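Peptidase, zinc-dependent (Methanocorpusculum labreanum, PDB 3LMC) is probably a zinc-dependent metallopeptidase of family M54, holding a zinc ion and, at a separate site, an iron ion. Local coordinates at residues G14-V19 with V31-D36; L58-F63 with I91-P96; M62-M67 with K83-H88; I70-D75 with E79-F84. All blocks are in the same frame, centred on the assembly; numbering follows the deposited sequence.

Contact 1 (G14-V19 with V31-D36); sequences GLSRPV and VSRIDD
The guanidinium of Arg33 lies across the first turn of helix 16-27, one face laid over Arg17 CA, which stands 3.6 Å above its plane and offset toward the rim. The aliphatic part follows the same backbone: Arg33 CD comes to 3.5 Å from Ser16 O and also touches Ser16 CB. CG leaves anti to the backbone N, and a bend at chi3 (71°) turns the head group onto Arg17. There the two arginines meet through carbon, Arg17 CB lying 4.0 Å from Arg33 CZ, with their guanidinium planes 20° apart. Their like charges do not touch, since the extended Arg17 chain leads its head group away to a salt bridge with Glu21. The segments belong to a beta-alpha-beta unit, in which strand 3-7 is followed by helix 16-27 and then by strand 31-34, parallel to the first and outermost on its side of the five-stranded sheet. The contact thus lays the early part of the crossover helix against the strand that follows it. Two residues beyond Arg33, Asp35 puts its OD2 in the plane of the Arg33 guanidinium, at the edge, in a long salt bridge of 3.7 Å to Arg33 NE. The same oxygen lies 3.1 Å from Ser16 CB, while its weak bond to Ser16 OG is doubtful because that hydroxyl is less surely placed. With an alanine in place of Asp35, Arg33 would probably lose the negative charge at its edge, and a gap would be likely to open beside Ser16. Trp7 of strand 3-7 touches both Ser16 and Asp35.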
# COMPACT_ATOMS: atom_id res chain seq x y z
N GLY A 14 10.60 -3.40 12.38
CA GLY A 14 10.47 -2.46 13.47
C GLY A 14 9.64 -1.25 13.06
O GLY A 14 9.11 -0.53 13.91
N LEU A 15 9.53 -1.03 11.75
CA LEU A 15 8.74 0.08 11.22
C LEU A 15 7.28 -0.32 11.04
O LEU A 15 6.41 0.53 10.79
CB LEU A 15 9.33 0.57 9.89
CG LEU A 15 10.81 0.97 9.91
CD1 LEU A 15 11.31 1.27 8.50
CD2 LEU A 15 11.05 2.15 10.81
N SER A 16 7.00 -1.61 11.18
CA SER A 16 5.65 -2.16 10.93
C SER A 16 4.60 -1.50 11.78
O SER A 16 3.60 -0.98 11.27
CB SER A 16 5.61 -3.66 11.25
OG SER A 16 6.02 -4.41 10.13
N ARG A 17 4.80 -1.55 13.09
CA ARG A 17 3.78 -1.10 14.02
C ARG A 17 3.46 0.39 13.84
O ARG A 17 2.29 0.74 13.66
CB ARG A 17 4.20 -1.42 15.45
CG ARG A 17 3.20 -1.00 16.49
CD ARG A 17 3.75 -1.32 17.87
NE ARG A 17 2.88 -0.86 18.94
CZ ARG A 17 3.16 -1.00 20.23
NH1 ARG A 17 4.30 -1.58 20.59
NH2 ARG A 17 2.31 -0.56 21.15
N PRO A 18 4.48 1.27 13.85
CA PRO A 18 4.21 2.70 13.65
C PRO A 18 3.47 2.97 12.35
O PRO A 18 2.52 3.75 12.33
CB PRO A 18 5.61 3.33 13.60
CG PRO A 18 6.50 2.36 14.25
CD PRO A 18 5.92 1.00 13.98
N VAL A 19 3.90 2.34 11.26
CA VAL A 19 3.21 2.52 9.99
C VAL A 19 1.73 2.11 10.08
O VAL A 19 0.83 2.83 9.64
CB VAL A 19 3.90 1.75 8.86
CG1 VAL A 19 2.98 1.70 7.63
CG2 VAL A 19 5.23 2.41 8.53
N VAL A 31 -6.70 -0.80 11.29
CA VAL A 31 -5.81 -1.42 10.32
C VAL A 31 -5.10 -2.57 11.03
O VAL A 31 -4.43 -2.36 12.05
CB VAL A 31 -4.77 -0.39 9.82
CG1 VAL A 31 -3.69 -1.07 8.96
CG2 VAL A 31 -5.45 0.71 9.05
N SER A 32 -5.25 -3.77 10.50
CA SER A 32 -4.62 -4.95 11.07
C SER A 32 -3.28 -5.23 10.41
O SER A 32 -3.15 -5.11 9.19
CB SER A 32 -5.54 -6.17 10.94
OG SER A 32 -4.87 -7.35 11.36
N ARG A 33 -2.29 -5.60 11.21
CA ARG A 33 -0.91 -5.74 10.77
C ARG A 33 -0.50 -7.20 10.63
O ARG A 33 -0.67 -8.00 11.55
CB ARG A 33 0.00 -5.04 11.77
CG ARG A 33 1.44 -4.89 11.33
CD ARG A 33 2.18 -4.00 12.30
NE ARG A 33 2.40 -4.65 13.58
CZ ARG A 33 1.68 -4.41 14.67
NH1 ARG A 33 0.68 -3.54 14.65
NH2 ARG A 33 1.99 -5.06 15.79
N ILE A 34 0.05 -7.55 9.47
CA ILE A 34 0.67 -8.86 9.25
C ILE A 34 2.13 -8.61 8.87
O ILE A 34 2.39 -8.06 7.80
CB ILE A 34 0.01 -9.64 8.08
CG1 ILE A 34 -1.49 -9.82 8.30
CG2 ILE A 34 0.68 -11.00 7.89
CD1 ILE A 34 -2.24 -10.21 7.01
N ASP A 35 3.08 -8.99 9.72
CA ASP A 35 4.47 -8.70 9.40
C ASP A 35 5.41 -9.86 9.68
O ASP A 35 6.60 -9.66 9.95
CB ASP A 35 4.96 -7.43 10.11
CG ASP A 35 5.00 -7.58 11.62
OD1 ASP A 35 4.77 -8.70 12.13
OD2 ASP A 35 5.28 -6.57 12.31
N ASP A 36 4.87 -11.07 9.62
CA ASP A 36 5.66 -12.27 9.89
C ASP A 36 5.71 -13.17 8.67
O ASP A 36 5.32 -14.33 8.74
CB ASP A 36 5.10 -13.04 11.10
CG ASP A 36 3.68 -13.54 10.88
OD1 ASP A 36 2.97 -12.99 10.01
OD2 ASP A 36 3.27 -14.49 11.58

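Contact 2 (L58-F63 with I91-P96); sequences LKLDMF and ILLVTP
Residues 58-63 of helix 53-66 pass residues 91-96 with Leu60 and Ile91 as the nearest CA pair, 8.1 Å apart, a separation bridged by side chains. On the strand, Ile91 and Leu93 direct their CB atoms toward the helix and the intervening Leu92 directs its own away, as the two faces of an extended chain require. Leu60 is the helix residue that fills the interval. Its CD1 methyl reaches between the two strand residues, 3.7 Å from Ile91 CG2 and 3.8 Å from Leu93 CB, while CD2 lies on the isoleucine alone, 3.9 Å from Ile91 CG2 and 4.1 Å from Ile91 CD1. Such a layer of helix on sheet belongs to the alpha/beta core of this peptidase: strand 90-94 is the middle strand of a five-stranded mixed sheet, flanked by the parallel strands 3-7 and 117-120, and all three touching residues are buried. The isoleucine presents both branches because CG2 stands anti to the backbone N while CG1 lies beside it (chi1 -63°). Leu60 is less relaxed, its chi1 of -137° falling away from a staggered value, which suggests either mild strain or an approximate fit of its methyls. Around this apolar patch, Phe71 of helix 68-71 covers Ile91, and Phe39 from a loop packs on Leu93.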
# COMPACT_ATOMS: atom_id res chain seq x y z
N LEU A 58 -2.66 -8.92 -8.79
CA LEU A 58 -3.52 -10.05 -9.13
C LEU A 58 -3.18 -11.26 -8.25
O LEU A 58 -4.06 -11.96 -7.76
CB LEU A 58 -3.34 -10.43 -10.62
CG LEU A 58 -3.71 -9.34 -11.63
CD1 LEU A 58 -3.51 -9.81 -13.07
CD2 LEU A 58 -5.16 -8.91 -11.42
N LYS A 59 -1.88 -11.49 -8.08
CA LYS A 59 -1.40 -12.55 -7.20
C LYS A 59 -1.86 -12.31 -5.75
O LYS A 59 -2.15 -13.27 -5.02
CB LYS A 59 0.12 -12.62 -7.26
CG LYS A 59 0.70 -13.80 -6.55
CD LYS A 59 2.23 -13.74 -6.55
CE LYS A 59 2.84 -15.01 -5.95
NZ LYS A 59 4.32 -14.99 -6.05
N LEU A 60 -1.92 -11.05 -5.34
CA LEU A 60 -2.35 -10.69 -3.99
C LEU A 60 -3.84 -11.01 -3.78
O LEU A 60 -4.24 -11.52 -2.73
CB LEU A 60 -2.11 -9.20 -3.74
CG LEU A 60 -1.52 -8.81 -2.39
CD1 LEU A 60 -1.81 -7.34 -2.11
CD2 LEU A 60 -2.06 -9.69 -1.28
N ASP A 61 -4.66 -10.71 -4.78
CA ASP A 61 -6.06 -11.10 -4.71
C ASP A 61 -6.16 -12.63 -4.58
O ASP A 61 -6.88 -13.14 -3.72
CB ASP A 61 -6.82 -10.61 -5.93
CG ASP A 61 -8.19 -11.26 -6.05
OD1 ASP A 61 -9.08 -10.98 -5.21
OD2 ASP A 61 -8.37 -12.07 -6.97
N MSE A 62 -5.45 -13.35 -5.42
CA MSE A 62 -5.50 -14.81 -5.34
C MSE A 62 -5.09 -15.34 -3.97
O MSE A 62 -5.70 -16.27 -3.45
CB MSE A 62 -4.60 -15.43 -6.41
CG MSE A 62 -5.03 -15.11 -7.82
SE MSE A 62 -4.04 -16.26 -9.02
CE MSE A 62 -3.97 -17.85 -7.85
N PHE A 63 -4.06 -14.74 -3.39
CA PHE A 63 -3.60 -15.13 -2.07
C PHE A 63 -4.68 -14.91 -1.00
O PHE A 63 -4.95 -15.78 -0.16
CB PHE A 63 -2.33 -14.36 -1.68
CG PHE A 63 -1.79 -14.72 -0.35
CD1 PHE A 63 -1.03 -15.88 -0.19
CD2 PHE A 63 -2.05 -13.93 0.76
CE1 PHE A 63 -0.52 -16.23 1.06
CE2 PHE A 63 -1.55 -14.27 2.01
CZ PHE A 63 -0.78 -15.42 2.16
N ILE A 91 -6.36 -5.13 1.14
CA ILE A 91 -4.98 -5.38 1.53
C ILE A 91 -4.01 -4.37 0.93
O ILE A 91 -4.07 -4.10 -0.27
CB ILE A 91 -4.54 -6.79 1.11
CG1 ILE A 91 -5.39 -7.83 1.85
CG2 ILE A 91 -3.03 -6.99 1.32
CD1 ILE A 91 -5.24 -9.25 1.30
N LEU A 92 -3.13 -3.83 1.76
CA LEU A 92 -1.98 -3.06 1.30
C LEU A 92 -0.72 -3.89 1.55
O LEU A 92 -0.36 -4.17 2.70
CB LEU A 92 -1.88 -1.73 2.05
CG LEU A 92 -0.59 -0.91 1.79
CD1 LEU A 92 -0.42 -0.61 0.31
CD2 LEU A 92 -0.53 0.40 2.61
N LEU A 93 -0.05 -4.28 0.47
CA LEU A 93 1.22 -5.01 0.55
C LEU A 93 2.39 -4.00 0.59
O LEU A 93 2.47 -3.09 -0.23
CB LEU A 93 1.37 -5.92 -0.67
CG LEU A 93 2.25 -7.17 -0.70
CD1 LEU A 93 3.00 -7.30 -2.03
CD2 LEU A 93 3.20 -7.26 0.47
N VAL A 94 3.27 -4.16 1.57
CA VAL A 94 4.49 -3.35 1.65
C VAL A 94 5.63 -4.27 1.26
O VAL A 94 5.93 -5.22 1.98
CB VAL A 94 4.72 -2.82 3.07
CG1 VAL A 94 6.06 -2.11 3.18
CG2 VAL A 94 3.58 -1.89 3.47
N THR A 95 6.24 -4.00 0.11
CA THR A 95 7.19 -4.94 -0.49
C THR A 95 8.56 -4.29 -0.73
O THR A 95 8.64 -3.10 -1.01
CB THR A 95 6.67 -5.44 -1.86
OG1 THR A 95 7.67 -6.27 -2.49
CG2 THR A 95 6.39 -4.25 -2.77
N PRO A 96 9.64 -5.07 -0.64
CA PRO A 96 10.96 -4.45 -0.89
C PRO A 96 11.28 -4.27 -2.37
O PRO A 96 12.26 -3.59 -2.69
CB PRO A 96 11.94 -5.45 -0.27
CG PRO A 96 11.22 -6.79 -0.46
CD PRO A 96 9.77 -6.46 -0.15

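Contact 3 (M62-M67 with K83-H88); sequences MFRRRM and KFNHLH
Helices 53-66 and 78-88 meet at a steep angle, their segment axes 9.4 Å apart at the closest and 118° between their N-to-C directions, with Arg65 and Asn85 nearest by CA. Polar side chains fill the crossing. Arg64 NE donates to Asn85 OD1 at 2.7 Å, a short but bent bond with an N-H...O angle of 137°, the oxygen standing well out of the guanidinium plane. This offset follows from the way the group lies over the other helix: a bend at chi3 (54°) lays one face of the guanidinium over His86 CA, 3.4 Å above its plane, and over Asn85 O. The same face brings Arg64 NH2 to 3.3 Å from His86 CB. Arg65 meets the nitrogen end of the amide through its carbons, CB lying 3.7 Å from Asn85 ND2, while its own charge goes to Asp61. Asn85 ND2 is in turn bonded to Tyr81 O one turn earlier, which holds the amide so that OD1 faces Arg64. Further out, Arg64 NH2 forms a salt bridge with Asp61 and a hydrogen bond to Leu115 O, and NH1 bonds the carbonyls of Glu89 and Gly116. Replacing Arg64 by a leucine would probably leave those carbonyls and Asn85 OD1 without their donor and Asp61 with one mate fewer. The arrangement is that of a buried arginine at a junction of helix and sheet, joining helix 53-66 to the end of helix 78-88 just before strand 90-94, and to the residues just before strand 117-120.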
# COMPACT_ATOMS: atom_id res chain seq x y z
N MSE A 62 -5.45 -13.35 -5.42
CA MSE A 62 -5.50 -14.81 -5.34
C MSE A 62 -5.09 -15.34 -3.97
O MSE A 62 -5.70 -16.27 -3.45
CB MSE A 62 -4.60 -15.43 -6.41
CG MSE A 62 -5.03 -15.11 -7.82
SE MSE A 62 -4.04 -16.26 -9.02
CE MSE A 62 -3.97 -17.85 -7.85
N PHE A 63 -4.06 -14.74 -3.39
CA PHE A 63 -3.60 -15.13 -2.07
C PHE A 63 -4.68 -14.91 -1.00
O PHE A 63 -4.95 -15.78 -0.16
CB PHE A 63 -2.33 -14.36 -1.68
CG PHE A 63 -1.79 -14.72 -0.35
CD1 PHE A 63 -1.03 -15.88 -0.19
CD2 PHE A 63 -2.05 -13.93 0.76
CE1 PHE A 63 -0.52 -16.23 1.06
CE2 PHE A 63 -1.55 -14.27 2.01
CZ PHE A 63 -0.78 -15.42 2.16
N ARG A 64 -5.30 -13.74 -1.03
CA ARG A 64 -6.38 -13.46 -0.09
C ARG A 64 -7.49 -14.52 -0.20
O ARG A 64 -7.92 -15.08 0.80
CB ARG A 64 -6.96 -12.07 -0.33
CG ARG A 64 -8.16 -11.72 0.56
CD ARG A 64 -8.66 -10.31 0.24
NE ARG A 64 -8.93 -10.21 -1.18
CZ ARG A 64 -8.80 -9.10 -1.90
NH1 ARG A 64 -8.43 -7.97 -1.33
NH2 ARG A 64 -9.04 -9.14 -3.21
N ARG A 65 -7.95 -14.78 -1.42
CA ARG A 65 -9.07 -15.70 -1.61
C ARG A 65 -8.71 -17.10 -1.10
O ARG A 65 -9.56 -17.81 -0.55
CB ARG A 65 -9.51 -15.76 -3.06
CG ARG A 65 -10.57 -16.82 -3.33
CD ARG A 65 -11.32 -16.55 -4.62
NE ARG A 65 -10.44 -16.53 -5.79
CZ ARG A 65 -9.91 -15.43 -6.31
NH1 ARG A 65 -10.16 -14.24 -5.77
NH2 ARG A 65 -9.13 -15.52 -7.38
N ARG A 66 -7.45 -17.47 -1.28
CA ARG A 66 -6.94 -18.78 -0.87
C ARG A 66 -6.70 -18.84 0.65
O ARG A 66 -6.52 -19.92 1.20
CB ARG A 66 -5.66 -19.10 -1.66
CG ARG A 66 -4.95 -20.40 -1.32
CD ARG A 66 -3.73 -20.63 -2.21
NE ARG A 66 -2.59 -19.78 -1.86
CZ ARG A 66 -1.53 -20.18 -1.17
NH1 ARG A 66 -1.44 -21.45 -0.75
NH2 ARG A 66 -0.55 -19.33 -0.89
N MSE A 67 -6.72 -17.69 1.32
CA MSE A 67 -6.34 -17.63 2.74
C MSE A 67 -7.40 -17.09 3.71
O MSE A 67 -7.17 -16.09 4.38
CB MSE A 67 -5.04 -16.83 2.91
CG MSE A 67 -3.80 -17.46 2.27
SE MSE A 67 -3.35 -19.24 3.01
CE MSE A 67 -2.53 -18.70 4.68
N LYS A 83 -16.80 -15.32 -2.49
CA LYS A 83 -17.36 -14.46 -3.52
C LYS A 83 -16.98 -13.00 -3.33
O LYS A 83 -16.78 -12.27 -4.30
CB LYS A 83 -18.89 -14.58 -3.56
CG LYS A 83 -19.39 -15.98 -3.95
CD LYS A 83 -20.90 -16.01 -4.05
CE LYS A 83 -21.43 -17.40 -4.41
NZ LYS A 83 -21.42 -17.69 -5.87
N PHE A 84 -16.89 -12.55 -2.08
CA PHE A 84 -16.81 -11.11 -1.86
C PHE A 84 -15.59 -10.60 -1.10
O PHE A 84 -15.61 -9.47 -0.62
CB PHE A 84 -18.09 -10.62 -1.16
CG PHE A 84 -19.37 -10.96 -1.90
CD1 PHE A 84 -19.62 -10.45 -3.16
CD2 PHE A 84 -20.32 -11.77 -1.30
CE1 PHE A 84 -20.81 -10.74 -3.82
CE2 PHE A 84 -21.53 -12.08 -1.97
CZ PHE A 84 -21.77 -11.57 -3.22
N ASN A 85 -14.53 -11.41 -0.97
CA ASN A 85 -13.36 -11.00 -0.19
C ASN A 85 -12.75 -9.67 -0.65
O ASN A 85 -12.26 -8.89 0.17
CB ASN A 85 -12.27 -12.11 -0.13
CG ASN A 85 -11.75 -12.51 -1.51
OD1 ASN A 85 -10.86 -11.86 -2.06
ND2 ASN A 85 -12.30 -13.59 -2.07
N HIS A 86 -12.77 -9.41 -1.95
CA HIS A 86 -12.20 -8.17 -2.50
C HIS A 86 -13.00 -6.91 -2.13
O HIS A 86 -12.48 -5.81 -2.20
CB HIS A 86 -12.07 -8.28 -4.03
CG HIS A 86 -13.38 -8.48 -4.73
ND1 HIS A 86 -14.08 -9.66 -4.68
CD2 HIS A 86 -14.11 -7.64 -5.50
CE1 HIS A 86 -15.18 -9.55 -5.39
NE2 HIS A 86 -15.23 -8.33 -5.89
N LEU A 87 -14.28 -7.07 -1.76
CA LEU A 87 -15.09 -5.90 -1.36
C LEU A 87 -14.81 -5.55 0.10
O LEU A 87 -14.90 -4.38 0.49
CB LEU A 87 -16.60 -6.17 -1.51
CG LEU A 87 -17.21 -6.81 -2.76
CD1 LEU A 87 -18.76 -6.86 -2.68
CD2 LEU A 87 -16.77 -6.06 -4.02
N HIS A 88 -14.47 -6.55 0.90
CA HIS A 88 -14.49 -6.39 2.35
C HIS A 88 -13.13 -6.35 3.02
O HIS A 88 -12.94 -5.66 4.02
CB HIS A 88 -15.35 -7.48 2.99
CG HIS A 88 -16.80 -7.38 2.64
ND1 HIS A 88 -17.69 -6.62 3.38
CD2 HIS A 88 -17.51 -7.92 1.63
CE1 HIS A 88 -18.88 -6.70 2.83
NE2 HIS A 88 -18.80 -7.48 1.77

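Contact 4 (I70-D75 with E79-F84); sequences IFKPAD and EFYNKF
This is a CH-pi contact between a helix-borne tyrosine and the chain leaving a short helix, at the periphery of the fold, its centre about 21 Å from the centre of the chain. Lys72, the first residue beyond helix 68-71, sets its CB over one face of the Tyr81 ring, 3.6 Å from the ring centroid and 26° off the normal. The closest carbon pair, Lys72 CB and Tyr81 CD2, is 3.3 Å apart, which marks the overlap as tight and shifted toward the rim. With CG anti to the backbone N (chi1 175°), the lysine chain continues along the ring toward the tyrosine's root, CD reaching 3.6 Å from Tyr81 CB. Bends further along then carry the ammonium back to its own loop, where Lys72 NZ bonds Pro73 O at 3.3 Å and also the carbonyl of Met76, so one amine meets two carbonyls of the loop between the helices. At the far end of the ring, Tyr81 OH lies 3.3 Å from Phe71 CB and near the plane of the phenylalanine ring, at its edge. The hydroxyl is not left idle in this buried position, for it bonds Arg64 O. Tyr81 of helix 78-88 thus spans from the loop after helix 68-71 to the backbone of helix 53-66, while Phe71 goes on to meet His4 of strand 3-7 edge-to-face and to touch Ile34 of strand 31-34.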
# COMPACT_ATOMS: atom_id res chain seq x y z
N ILE A 70 -6.52 -16.45 7.31
CA ILE A 70 -5.87 -15.17 7.62
C ILE A 70 -6.81 -13.95 7.57
O ILE A 70 -6.88 -13.20 8.53
CB ILE A 70 -4.64 -14.92 6.71
CG1 ILE A 70 -3.61 -16.02 6.87
CG2 ILE A 70 -3.99 -13.59 7.05
CD1 ILE A 70 -2.33 -15.75 6.11
N PHE A 71 -7.54 -13.77 6.46
CA PHE A 71 -8.25 -12.50 6.24
C PHE A 71 -9.75 -12.45 6.56
O PHE A 71 -10.31 -11.36 6.71
CB PHE A 71 -8.03 -12.02 4.80
CG PHE A 71 -6.58 -11.85 4.43
CD1 PHE A 71 -5.88 -10.72 4.83
CD2 PHE A 71 -5.92 -12.84 3.71
CE1 PHE A 71 -4.53 -10.58 4.49
CE2 PHE A 71 -4.58 -12.69 3.37
CZ PHE A 71 -3.89 -11.57 3.76
N LYS A 72 -10.40 -13.61 6.64
CA LYS A 72 -11.85 -13.64 6.83
C LYS A 72 -12.22 -13.40 8.30
O LYS A 72 -11.75 -14.11 9.17
CB LYS A 72 -12.42 -14.98 6.35
CG LYS A 72 -13.90 -15.18 6.61
CD LYS A 72 -14.38 -16.54 6.14
CE LYS A 72 -14.26 -17.60 7.23
NZ LYS A 72 -14.98 -17.24 8.51
N PRO A 73 -13.06 -12.38 8.57
CA PRO A 73 -13.55 -12.18 9.94
C PRO A 73 -14.22 -13.45 10.44
O PRO A 73 -14.78 -14.19 9.64
CB PRO A 73 -14.61 -11.08 9.77
CG PRO A 73 -14.20 -10.35 8.55
CD PRO A 73 -13.61 -11.39 7.63
N ALA A 74 -14.14 -13.71 11.75
CA ALA A 74 -14.79 -14.89 12.33
C ALA A 74 -16.29 -14.93 12.03
O ALA A 74 -16.85 -16.00 11.79
CB ALA A 74 -14.56 -14.93 13.83
N ASP A 75 -16.94 -13.77 12.03
CA ASP A 75 -18.39 -13.72 11.84
C ASP A 75 -18.81 -13.69 10.37
O ASP A 75 -19.95 -13.35 10.05
CB ASP A 75 -18.99 -12.52 12.58
CG ASP A 75 -18.58 -11.18 11.98
OD1 ASP A 75 -17.92 -11.16 10.91
OD2 ASP A 75 -18.91 -10.13 12.58
N GLU A 79 -18.48 -19.05 2.28
CA GLU A 79 -18.92 -18.92 0.90
C GLU A 79 -19.08 -17.44 0.53
O GLU A 79 -18.76 -17.04 -0.59
CB GLU A 79 -20.24 -19.67 0.68
CG GLU A 79 -20.45 -20.16 -0.75
CD GLU A 79 -21.72 -20.99 -0.91
OE1 GLU A 79 -22.70 -20.75 -0.17
OE2 GLU A 79 -21.73 -21.89 -1.78
N PHE A 80 -19.56 -16.64 1.48
CA PHE A 80 -19.66 -15.19 1.28
C PHE A 80 -18.25 -14.62 1.05
O PHE A 80 -18.05 -13.76 0.20
CB PHE A 80 -20.32 -14.54 2.50
CG PHE A 80 -20.48 -13.04 2.39
CD1 PHE A 80 -21.71 -12.48 2.07
CD2 PHE A 80 -19.41 -12.19 2.64
CE1 PHE A 80 -21.86 -11.10 1.98
CE2 PHE A 80 -19.56 -10.80 2.55
CZ PHE A 80 -20.77 -10.26 2.22
N TYR A 81 -17.27 -15.11 1.80
CA TYR A 81 -15.88 -14.64 1.69
C TYR A 81 -15.29 -14.98 0.32
O TYR A 81 -14.60 -14.17 -0.30
CB TYR A 81 -15.04 -15.24 2.81
CG TYR A 81 -13.56 -14.90 2.76
CD1 TYR A 81 -12.65 -15.75 2.15
CD2 TYR A 81 -13.07 -13.73 3.35
CE1 TYR A 81 -11.29 -15.46 2.11
CE2 TYR A 81 -11.71 -13.43 3.32
CZ TYR A 81 -10.83 -14.29 2.69
OH TYR A 81 -9.48 -14.00 2.66
N ASN A 82 -15.55 -16.21 -0.13
CA ASN A 82 -15.05 -16.64 -1.42
C ASN A 82 -15.53 -15.72 -2.54
O ASN A 82 -14.75 -15.36 -3.42
CB ASN A 82 -15.44 -18.10 -1.72
CG ASN A 82 -14.64 -18.69 -2.88
OD1 ASN A 82 -15.16 -18.84 -3.98
ND2 ASN A 82 -13.37 -19.02 -2.62
N LYS A 83 -16.80 -15.32 -2.49
CA LYS A 83 -17.36 -14.46 -3.52
C LYS A 83 -16.98 -13.00 -3.33
O LYS A 83 -16.78 -12.27 -4.30
CB LYS A 83 -18.89 -14.58 -3.56
CG LYS A 83 -19.39 -15.98 -3.95
CD LYS A 83 -20.90 -16.01 -4.05
CE LYS A 83 -21.43 -17.40 -4.41
NZ LYS A 83 -21.42 -17.69 -5.87
N PHE A 84 -16.89 -12.55 -2.08
CA PHE A 84 -16.81 -11.11 -1.86
C PHE A 84 -15.59 -10.60 -1.10
O PHE A 84 -15.61 -9.47 -0.62
CB PHE A 84 -18.09 -10.62 -1.16
CG PHE A 84 -19.37 -10.96 -1.90
CD1 PHE A 84 -19.62 -10.45 -3.16
CD2 PHE A 84 -20.32 -11.77 -1.30
CE1 PHE A 84 -20.81 -10.74 -3.82
CE2 PHE A 84 -21.53 -12.08 -1.97
CZ PHE A 84 -21.77 -11.57 -3.22

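How the contacts relate
Contacts 3 and 4 are the closest pair, their centres 7 Å apart, and both draw on helix 78-88. Contact 2 lies 11 Å from contact 3, centre to centre, and shares helix 53-66 with it; Ile91 CD1 packs 3.7 Å from Arg64 CB. Phe71 of contact 4 joins the more distant parts, its CE1 lying 3.5 Å from Ile91 CD1 of contact 2 and its CE1 also 3.4 Å from Ile34 CD1 of contact 1. Contacts 1 and 2 reach the same sheet without touching. All four lie away from the zinc bound by His149, His153 and His159 and from the iron held by Cys160, Cys165, Cys184 and Cys187.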